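Local coordinates for protein HTH-type transcriptional regulator PrpR (Mycobacterium tuberculosis, PDB 6D2S) that binds DNA and regulates expression of enzymes that break down short-chain fatty acids through the glyoxylate and methylcitrate cycles, at residues E45-R50 and A92-L97; H168-L173 and V263-D268; A232-P235 and F241-A244. All blocks are in the same frame, centred on the assembly; numbering follows the deposited sequence.

Interaction 1: E45-R50 and A92-L97; sequences ELMRDR and ATQLAL
Leu-46 works on two fronts. Its carbonyl oxygen takes the backbone N-H of Arg-50 at 2.8 Å, and its side chain meets Leu-95 on the neighbouring helix. That bond belongs to helix 39-51, which has a wider pi-type turn over 47-50; no hydrogen bond passes between residues 45-50 and 92-97. The segment axes stay 11.0 Å apart and run in nearly the same direction, 26° off parallel, so it takes long side chains to bridge the gap. Met-47 does most of this. Its chain is folded at chi2 and chi3 (-72° and -97°), which carries the thioether inward although the residue's first bond does not aim at the other helix. SD lies 3.8 Å from Leu-95 CB, and CE lies against the backbone, 3.8 Å from Leu-95 N. The same methyl also touches the aliphatic start of Gln-94, with CE 4.1 Å from Gln-94 CB. Leu-95 in turn sends a branch to Leu-46, crossing it at about a right angle, CD2 to CD2 at 4.2 Å. Met-47 and Leu-46 thus touch Leu-95 at its base and at one branch tip, and Leu-43 and Phe-51 of helix 39-51 touch it as well. Helix 84-99 also packs on helix 116-135, through Ala-92 on Ala-131 and Ala-96 on Phe-130. The result is an apolar seam between helices 39-51 and 84-99, part of the helical packing of the IrrE N-terminal-like region of PrpR, a region that belongs to the Peptidase_MA clan.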
loop_
_atom_site.group_PDB
_atom_site.type_symbol
_atom_site.label_atom_id
_atom_site.label_comp_id
_atom_site.label_asym_id
_atom_site.label_seq_id
_atom_site.Cartn_x
_atom_site.Cartn_y
_atom_site.Cartn_z
ATOM N N GLU A 45 8.839 -19.868 -3.789
ATOM C CA GLU A 45 8.404 -21.255 -3.923
ATOM C C GLU A 45 7.072 -21.347 -4.657
ATOM O O GLU A 45 6.906 -22.181 -5.555
ATOM C CB GLU A 45 8.305 -21.906 -2.539
ATOM C CG GLU A 45 7.983 -23.389 -2.564
ATOM C CD GLU A 45 7.918 -23.995 -1.172
ATOM O OE1 GLU A 45 6.840 -24.497 -0.783
ATOM O OE2 GLU A 45 8.946 -23.963 -0.462
ATOM N N LEU A 46 6.099 -20.508 -4.274
ATOM C CA LEU A 46 4.814 -20.500 -4.969
ATOM C C LEU A 46 4.995 -20.198 -6.455
ATOM O O LEU A 46 4.403 -20.865 -7.316
ATOM C CB LEU A 46 3.875 -19.478 -4.316
ATOM C CG LEU A 46 2.483 -19.255 -4.905
ATOM C CD1 LEU A 46 1.720 -20.560 -4.960
ATOM C CD2 LEU A 46 1.714 -18.219 -4.074
ATOM N N MET A 47 5.820 -19.198 -6.779
ATOM C CA MET A 47 6.010 -18.836 -8.184
ATOM C C MET A 47 6.571 -20.001 -8.985
ATOM O O MET A 47 6.144 -20.249 -10.120
ATOM C CB MET A 47 6.928 -17.617 -8.296
ATOM C CG MET A 47 6.256 -16.337 -7.821
ATOM S SD MET A 47 5.002 -15.810 -9.010
ATOM C CE MET A 47 5.923 -14.590 -9.945
ATOM N N ARG A 48 7.534 -20.727 -8.409
ATOM C CA ARG A 48 8.095 -21.906 -9.064
ATOM C C ARG A 48 7.051 -23.010 -9.205
ATOM O O ARG A 48 6.881 -23.593 -10.284
ATOM C CB ARG A 48 9.294 -22.400 -8.243
ATOM C CG ARG A 48 10.168 -23.434 -8.883
ATOM C CD ARG A 48 11.420 -23.639 -8.022
ATOM N NE ARG A 48 12.229 -24.746 -8.511
ATOM C CZ ARG A 48 12.052 -26.008 -8.146
ATOM N NH1 ARG A 48 11.093 -26.315 -7.278
ATOM N NH2 ARG A 48 12.828 -26.958 -8.651
ATOM N N ASP A 49 6.345 -23.311 -8.113
ATOM C CA ASP A 49 5.431 -24.451 -8.084
ATOM C C ASP A 49 4.234 -24.237 -9.000
ATOM O O ASP A 49 3.807 -25.160 -9.702
ATOM C CB ASP A 49 4.947 -24.685 -6.654
ATOM C CG ASP A 49 5.989 -25.354 -5.776
ATOM O OD1 ASP A 49 7.034 -25.791 -6.304
ATOM O OD2 ASP A 49 5.756 -25.435 -4.548
ATOM N N ARG A 50 3.671 -23.033 -8.993
ATOM C CA ARG A 50 2.413 -22.762 -9.673
ATOM C C ARG A 50 2.598 -22.278 -11.104
ATOM O O ARG A 50 1.774 -22.602 -11.965
ATOM C CB ARG A 50 1.620 -21.725 -8.873
ATOM C CG ARG A 50 0.204 -21.479 -9.352
ATOM C CD ARG A 50 -0.419 -20.333 -8.569
ATOM N NE ARG A 50 -1.828 -20.132 -8.890
ATOM C CZ ARG A 50 -2.830 -20.479 -8.091
ATOM N NH1 ARG A 50 -2.579 -21.043 -6.917
ATOM N NH2 ARG A 50 -4.082 -20.254 -8.465
ATOM N N ALA A 92 5.058 -10.614 -5.498
ATOM C CA ALA A 92 3.604 -10.691 -5.526
ATOM C C ALA A 92 3.019 -9.778 -6.596
ATOM O O ALA A 92 1.974 -10.098 -7.177
ATOM C CB ALA A 92 3.036 -10.343 -4.136
ATOM N N THR A 93 3.684 -8.657 -6.884
ATOM C CA THR A 93 3.252 -7.812 -7.993
ATOM C C THR A 93 3.341 -8.573 -9.309
ATOM O O THR A 93 2.387 -8.584 -10.095
ATOM C CB THR A 93 4.075 -6.524 -8.047
ATOM O OG1 THR A 93 3.821 -5.747 -6.873
ATOM C CG2 THR A 93 3.674 -5.679 -9.276
ATOM N N GLN A 94 4.464 -9.269 -9.540
ATOM C CA GLN A 94 4.594 -10.071 -10.756
ATOM C C GLN A 94 3.607 -11.233 -10.767
ATOM O O GLN A 94 3.088 -11.601 -11.830
ATOM C CB GLN A 94 6.031 -10.591 -10.902
ATOM C CG GLN A 94 6.319 -11.185 -12.278
ATOM C CD GLN A 94 6.238 -10.131 -13.361
ATOM O OE1 GLN A 94 5.670 -10.356 -14.440
ATOM N NE2 GLN A 94 6.809 -8.966 -13.079
ATOM N N LEU A 95 3.327 -11.820 -9.595
ATOM C CA LEU A 95 2.331 -12.886 -9.512
ATOM C C LEU A 95 0.974 -12.402 -10.008
ATOM O O LEU A 95 0.269 -13.117 -10.734
ATOM C CB LEU A 95 2.221 -13.391 -8.068
ATOM C CG LEU A 95 0.989 -14.227 -7.671
ATOM C CD1 LEU A 95 0.800 -15.422 -8.563
ATOM C CD2 LEU A 95 1.091 -14.671 -6.200
ATOM N N ALA A 96 0.603 -11.177 -9.645
ATOM C CA ALA A 96 -0.643 -10.610 -10.156
ATOM C C ALA A 96 -0.583 -10.429 -11.662
ATOM O O ALA A 96 -1.534 -10.764 -12.372
ATOM C CB ALA A 96 -0.939 -9.269 -9.479
ATOM N N LEU A 97 0.515 -9.869 -12.166
ATOM C CA LEU A 97 0.625 -9.628 -13.600
ATOM C C LEU A 97 0.529 -10.919 -14.410
ATOM O O LEU A 97 -0.030 -10.909 -15.514
ATOM C CB LEU A 97 1.936 -8.886 -13.891
ATOM C CG LEU A 97 1.981 -7.454 -13.336
ATOM C CD1 LEU A 97 3.366 -6.810 -13.516
ATOM C CD2 LEU A 97 0.900 -6.586 -13.971
#

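Interaction 2: H168-L173 and V263-D268; sequences HRLSTL and VGLGCD
Leu-170 and Leu-265 meet methyl to methyl, CD1 against CD1 at 3.6 Å, a close fit for two methyls. The two side chains cross at about a right angle, and Leu-265 CD1 also rests near the base of its partner, 4.1 Å from Leu-170 CB. The other branch of Leu-265, CD2, comes up beside Ser-171 CB at the looser distance of 4.5 Å. Ser-171 therefore offers carbon to the strand while its hydroxyl turns back to the carbonyl of His-168: with chi1 at 80°, OG donates to His-168 O at 2.7 Å, 16° out of the carbonyl plane.

A type I turn runs from Leu-170 to Leu-173. Thr-172 OG1 ties that turn down by donating to Arg-169 O at 2.7 Å, an oxygen that also accepts the N-H of Thr-172. The same hydroxyl receives Arg-169 NH1 at 2.9 Å, with a bent N-H...O angle of 142°. Arg-169 is itself anchored, by a salt bridge to Asp-22 and a bond from NE to Leu-136 O. Phe-141 and Tyr-150 pack on Leu-170, and Phe-183 of the adjoining strand packs on Leu-265.

Strand 261-268 is the middle strand of the five-stranded antiparallel sheet in the C-terminal, GAF-clan region, so the end of an IrrE-like helix sits here against that sheet. The chemistry is divided: the hydroxyls and guanidinium fix the shape of residues 168-173 internally, whereas this contact between the two regions is made by hydrocarbon, consistent with its being held by close fit and burial and not by directional bonds.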
loop_
_atom_site.group_PDB
_atom_site.type_symbol
_atom_site.label_atom_id
_atom_site.label_comp_id
_atom_site.label_asym_id
_atom_site.label_seq_id
_atom_site.Cartn_x
_atom_site.Cartn_y
_atom_site.Cartn_z
ATOM N N HIS A 168 -0.805 2.488 3.337
ATOM C CA HIS A 168 -1.656 2.260 2.182
ATOM C C HIS A 168 -2.643 1.139 2.458
ATOM O O HIS A 168 -3.836 1.262 2.155
ATOM C CB HIS A 168 -0.832 1.956 0.931
ATOM C CG HIS A 168 -1.670 1.904 -0.307
ATOM N ND1 HIS A 168 -2.360 0.774 -0.689
ATOM C CD2 HIS A 168 -1.976 2.858 -1.218
ATOM C CE1 HIS A 168 -3.039 1.026 -1.794
ATOM N NE2 HIS A 168 -2.823 2.285 -2.136
ATOM N N ARG A 169 -2.181 0.041 3.062
ATOM C CA ARG A 169 -3.111 -1.048 3.349
ATOM C C ARG A 169 -4.209 -0.613 4.320
ATOM O O ARG A 169 -5.378 -0.992 4.160
ATOM C CB ARG A 169 -2.365 -2.265 3.902
ATOM C CG ARG A 169 -3.258 -3.479 4.052
ATOM C CD ARG A 169 -3.657 -4.059 2.676
ATOM N NE ARG A 169 -4.268 -5.394 2.782
ATOM C CZ ARG A 169 -5.440 -5.744 2.246
ATOM N NH1 ARG A 169 -6.176 -4.855 1.583
ATOM N NH2 ARG A 169 -5.882 -6.997 2.367
ATOM N N LEU A 170 -3.858 0.158 5.350
ATOM C CA LEU A 170 -4.894 0.628 6.270
ATOM C C LEU A 170 -5.965 1.420 5.520
ATOM O O LEU A 170 -7.159 1.334 5.843
ATOM C CB LEU A 170 -4.274 1.477 7.389
ATOM C CG LEU A 170 -3.421 0.738 8.429
ATOM C CD1 LEU A 170 -2.661 1.734 9.313
ATOM C CD2 LEU A 170 -4.318 -0.151 9.301
ATOM N N SER A 171 -5.564 2.159 4.497
ATOM C CA SER A 171 -6.508 2.960 3.721
ATOM C C SER A 171 -7.361 2.128 2.763
ATOM O O SER A 171 -8.253 2.692 2.117
ATOM C CB SER A 171 -5.761 4.042 2.931
ATOM O OG SER A 171 -5.185 3.521 1.736
ATOM N N THR A 172 -7.119 0.825 2.649
ATOM C CA THR A 172 -7.929 -0.044 1.799
ATOM C C THR A 172 -8.934 -0.887 2.575
ATOM O O THR A 172 -9.603 -1.723 1.963
ATOM C CB THR A 172 -7.043 -1.002 0.971
ATOM O OG1 THR A 172 -6.383 -1.945 1.841
ATOM C CG2 THR A 172 -6.004 -0.225 0.153
ATOM N N LEU A 173 -9.038 -0.734 3.899
ATOM C CA LEU A 173 -9.849 -1.656 4.702
ATOM C C LEU A 173 -11.331 -1.279 4.641
ATOM O O LEU A 173 -11.963 -0.933 5.640
ATOM C CB LEU A 173 -9.347 -1.704 6.146
ATOM C CG LEU A 173 -7.898 -2.177 6.295
ATOM C CD1 LEU A 173 -7.536 -2.356 7.763
ATOM C CD2 LEU A 173 -7.636 -3.475 5.504
ATOM N N VAL A 263 4.375 10.526 4.452
ATOM C CA VAL A 263 3.117 9.817 4.277
ATOM C C VAL A 263 2.309 9.949 5.556
ATOM O O VAL A 263 2.867 9.939 6.657
ATOM C CB VAL A 263 3.362 8.339 3.911
ATOM C CG1 VAL A 263 2.105 7.514 4.121
ATOM C CG2 VAL A 263 3.844 8.244 2.471
ATOM N N GLY A 264 1.000 10.099 5.413
ATOM C CA GLY A 264 0.153 10.290 6.572
ATOM C C GLY A 264 -1.213 9.677 6.380
ATOM O O GLY A 264 -1.655 9.411 5.256
ATOM N N LEU A 265 -1.871 9.450 7.510
ATOM C CA LEU A 265 -3.250 9.001 7.574
ATOM C C LEU A 265 -4.038 9.970 8.436
ATOM O O LEU A 265 -3.563 10.395 9.493
ATOM C CB LEU A 265 -3.362 7.598 8.180
ATOM C CG LEU A 265 -2.763 6.458 7.371
ATOM C CD1 LEU A 265 -2.813 5.183 8.204
ATOM C CD2 LEU A 265 -3.543 6.297 6.068
ATOM N N GLY A 266 -5.244 10.285 8.003
ATOM C CA GLY A 266 -6.161 11.070 8.814
ATOM C C GLY A 266 -7.494 10.365 8.928
ATOM O O GLY A 266 -8.010 9.825 7.950
ATOM N N CYS A 267 -8.045 10.359 10.139
ATOM C CA CYS A 267 -9.368 9.788 10.357
ATOM C C CYS A 267 -10.219 10.766 11.146
ATOM O O CYS A 267 -9.708 11.633 11.860
ATOM C CB CYS A 267 -9.316 8.437 11.093
ATOM S SG CYS A 267 -8.707 8.474 12.803
ATOM N N ASP A 268 -11.534 10.618 11.000
ATOM C CA ASP A 268 -12.443 11.475 11.749
ATOM C C ASP A 268 -12.086 11.424 13.223
ATOM O O ASP A 268 -11.791 10.361 13.778
ATOM C CB ASP A 268 -13.894 11.035 11.561
ATOM C CG ASP A 268 -14.892 12.123 11.957
ATOM O OD1 ASP A 268 -15.404 12.822 11.055
ATOM O OD2 ASP A 268 -15.158 12.280 13.167
#

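Interaction 3: A232-P235 and F241-A244; sequences AQMP and FWVA
The beta hairpin of strands 228-233 and 239-247, at one border of the antiparallel sheet in the GAF-clan region of PrpR, brings Ala-232 and Met-234 against the indole of Trp-242. Its first arm ends as a strand at Gln-233, and Met-234 continues in the loop beyond. The backbone pairing runs through Ala-232 with Tyr-240 and Trp-242 with Gln-230; no hydrogen bond passes between residues 232-235 and 241-244, which meet through side chains.

Trp-242 has chi1 at -73° and its ring turned across the chain, chi2 94°, which presents the rim carrying CD1, NE1 and CZ2 to the first arm. Met-234 approaches the benzo end of that rim: SD is 3.8 Å from Trp-242 CZ2 and 5.2 Å from the centroid of the six-membered ring. At 89° from the ring normal, the sulfur lies almost in the ring plane, an edge-on Met-aromatic contact, and the two side chains cross nearly at right angles. Bends at chi2 and chi3 of Met-234 let its thioether reach this position. At the pyrrole end, Ala-232 CB meets Trp-242 CD1 at 4.1 Å, coming in obliquely to the ring.

Further partners close around the site: Val-216 of helix 215-218 touches both Ala-232 and Trp-242, and Ile-184 of strand 183-189 touches both Met-234 and Trp-242. On the rim between the two touching atoms, CD1 against Ala-232 CB and CZ2 against Met-234 SD, Trp-242 NE1 is buried and has no hydrogen-bond partner in the model.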
loop_
_atom_site.group_PDB
_atom_site.type_symbol
_atom_site.label_atom_id
_atom_site.label_comp_id
_atom_site.label_asym_id
_atom_site.label_seq_id
_atom_site.Cartn_x
_atom_site.Cartn_y
_atom_site.Cartn_z
ATOM N N ALA A 232 -6.681 18.537 12.897
ATOM C CA ALA A 232 -6.955 19.593 11.941
ATOM C C ALA A 232 -8.366 19.429 11.401
ATOM O O ALA A 232 -8.847 18.308 11.202
ATOM C CB ALA A 232 -5.951 19.579 10.781
ATOM N N GLN A 233 -9.020 20.555 11.171
ATOM C CA GLN A 233 -10.343 20.553 10.574
ATOM C C GLN A 233 -10.223 20.439 9.060
ATOM O O GLN A 233 -9.324 21.025 8.449
ATOM C CB GLN A 233 -11.083 21.832 10.964
ATOM C CG GLN A 233 -12.590 21.689 11.037
ATOM C CD GLN A 233 -13.256 22.950 11.540
ATOM O OE1 GLN A 233 -13.807 23.726 10.759
ATOM N NE2 GLN A 233 -13.203 23.169 12.851
ATOM N N MET A 234 -11.124 19.679 8.456
ATOM C CA MET A 234 -11.201 19.532 7.012
ATOM C C MET A 234 -12.394 20.293 6.442
ATOM O O MET A 234 -13.204 20.861 7.185
ATOM C CB MET A 234 -11.278 18.046 6.638
ATOM C CG MET A 234 -9.995 17.283 6.950
ATOM S SD MET A 234 -9.163 16.625 5.490
ATOM C CE MET A 234 -8.684 18.126 4.643
ATOM N N PRO A 235 -12.512 20.361 5.112
ATOM C CA PRO A 235 -13.515 21.253 4.511
ATOM C C PRO A 235 -14.953 20.914 4.868
ATOM O O PRO A 235 -15.839 21.728 4.586
ATOM C CB PRO A 235 -13.263 21.102 3.005
ATOM C CG PRO A 235 -11.826 20.707 2.914
ATOM C CD PRO A 235 -11.592 19.811 4.099
ATOM N N PHE A 241 -7.934 13.481 12.984
ATOM C CA PHE A 241 -6.697 13.168 13.675
ATOM C C PHE A 241 -5.706 12.625 12.652
ATOM O O PHE A 241 -6.019 11.681 11.918
ATOM C CB PHE A 241 -6.942 12.155 14.796
ATOM C CG PHE A 241 -5.777 12.002 15.728
ATOM C CD1 PHE A 241 -5.806 12.565 16.990
ATOM C CD2 PHE A 241 -4.638 11.325 15.331
ATOM C CE1 PHE A 241 -4.732 12.443 17.847
ATOM C CE2 PHE A 241 -3.557 11.206 16.187
ATOM C CZ PHE A 241 -3.605 11.752 17.441
ATOM N N TRP A 242 -4.524 13.233 12.597
ATOM C CA TRP A 242 -3.542 12.956 11.562
ATOM C C TRP A 242 -2.275 12.384 12.177
ATOM O O TRP A 242 -1.802 12.867 13.211
ATOM C CB TRP A 242 -3.207 14.226 10.772
ATOM C CG TRP A 242 -4.309 14.659 9.843
ATOM C CD1 TRP A 242 -5.302 15.562 10.098
ATOM C CD2 TRP A 242 -4.524 14.194 8.505
ATOM N NE1 TRP A 242 -6.124 15.682 8.999
ATOM C CE2 TRP A 242 -5.661 14.858 8.007
ATOM C CE3 TRP A 242 -3.857 13.284 7.679
ATOM C CZ2 TRP A 242 -6.148 14.641 6.722
ATOM C CZ3 TRP A 242 -4.345 13.066 6.408
ATOM C CH2 TRP A 242 -5.478 13.744 5.942
ATOM N N VAL A 243 -1.730 11.348 11.540
ATOM C CA VAL A 243 -0.443 10.774 11.924
ATOM C C VAL A 243 0.402 10.678 10.664
ATOM O O VAL A 243 -0.083 10.214 9.627
ATOM C CB VAL A 243 -0.608 9.389 12.581
ATOM C CG1 VAL A 243 0.735 8.856 13.038
ATOM C CG2 VAL A 243 -1.585 9.476 13.748
ATOM N N ALA A 244 1.649 11.151 10.736
ATOM C CA ALA A 244 2.498 11.240 9.557
ATOM C C ALA A 244 3.944 10.932 9.921
ATOM O O ALA A 244 4.378 11.122 11.059
ATOM C CB ALA A 244 2.430 12.634 8.904
#

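Overall arrangement
All three contacts are largely buried, without hydrogen bonds across their segments. Interaction 2 lies nearest the middle of the chain, 10 Å from its centre; interactions 1 and 3 lie 19 and 20 Å out and include partly exposed Leu-46 and Ala-232. Interaction 1 joins two helices within the IrrE-like region, interaction 3 lies within one GAF-clan hairpin, and interaction 2 spans both regions. Interactions 2 and 3 share a sheet: strands 261-268 and 239-247 are neighbours, probably bonded from Leu-265 N to Val-243 O at 2.9 Å. Methionine sulfur meets aliphatic carbon in interaction 1 and an aromatic edge in interaction 3; interaction 2 has no sulfur across its contact, only leucine and serine carbon.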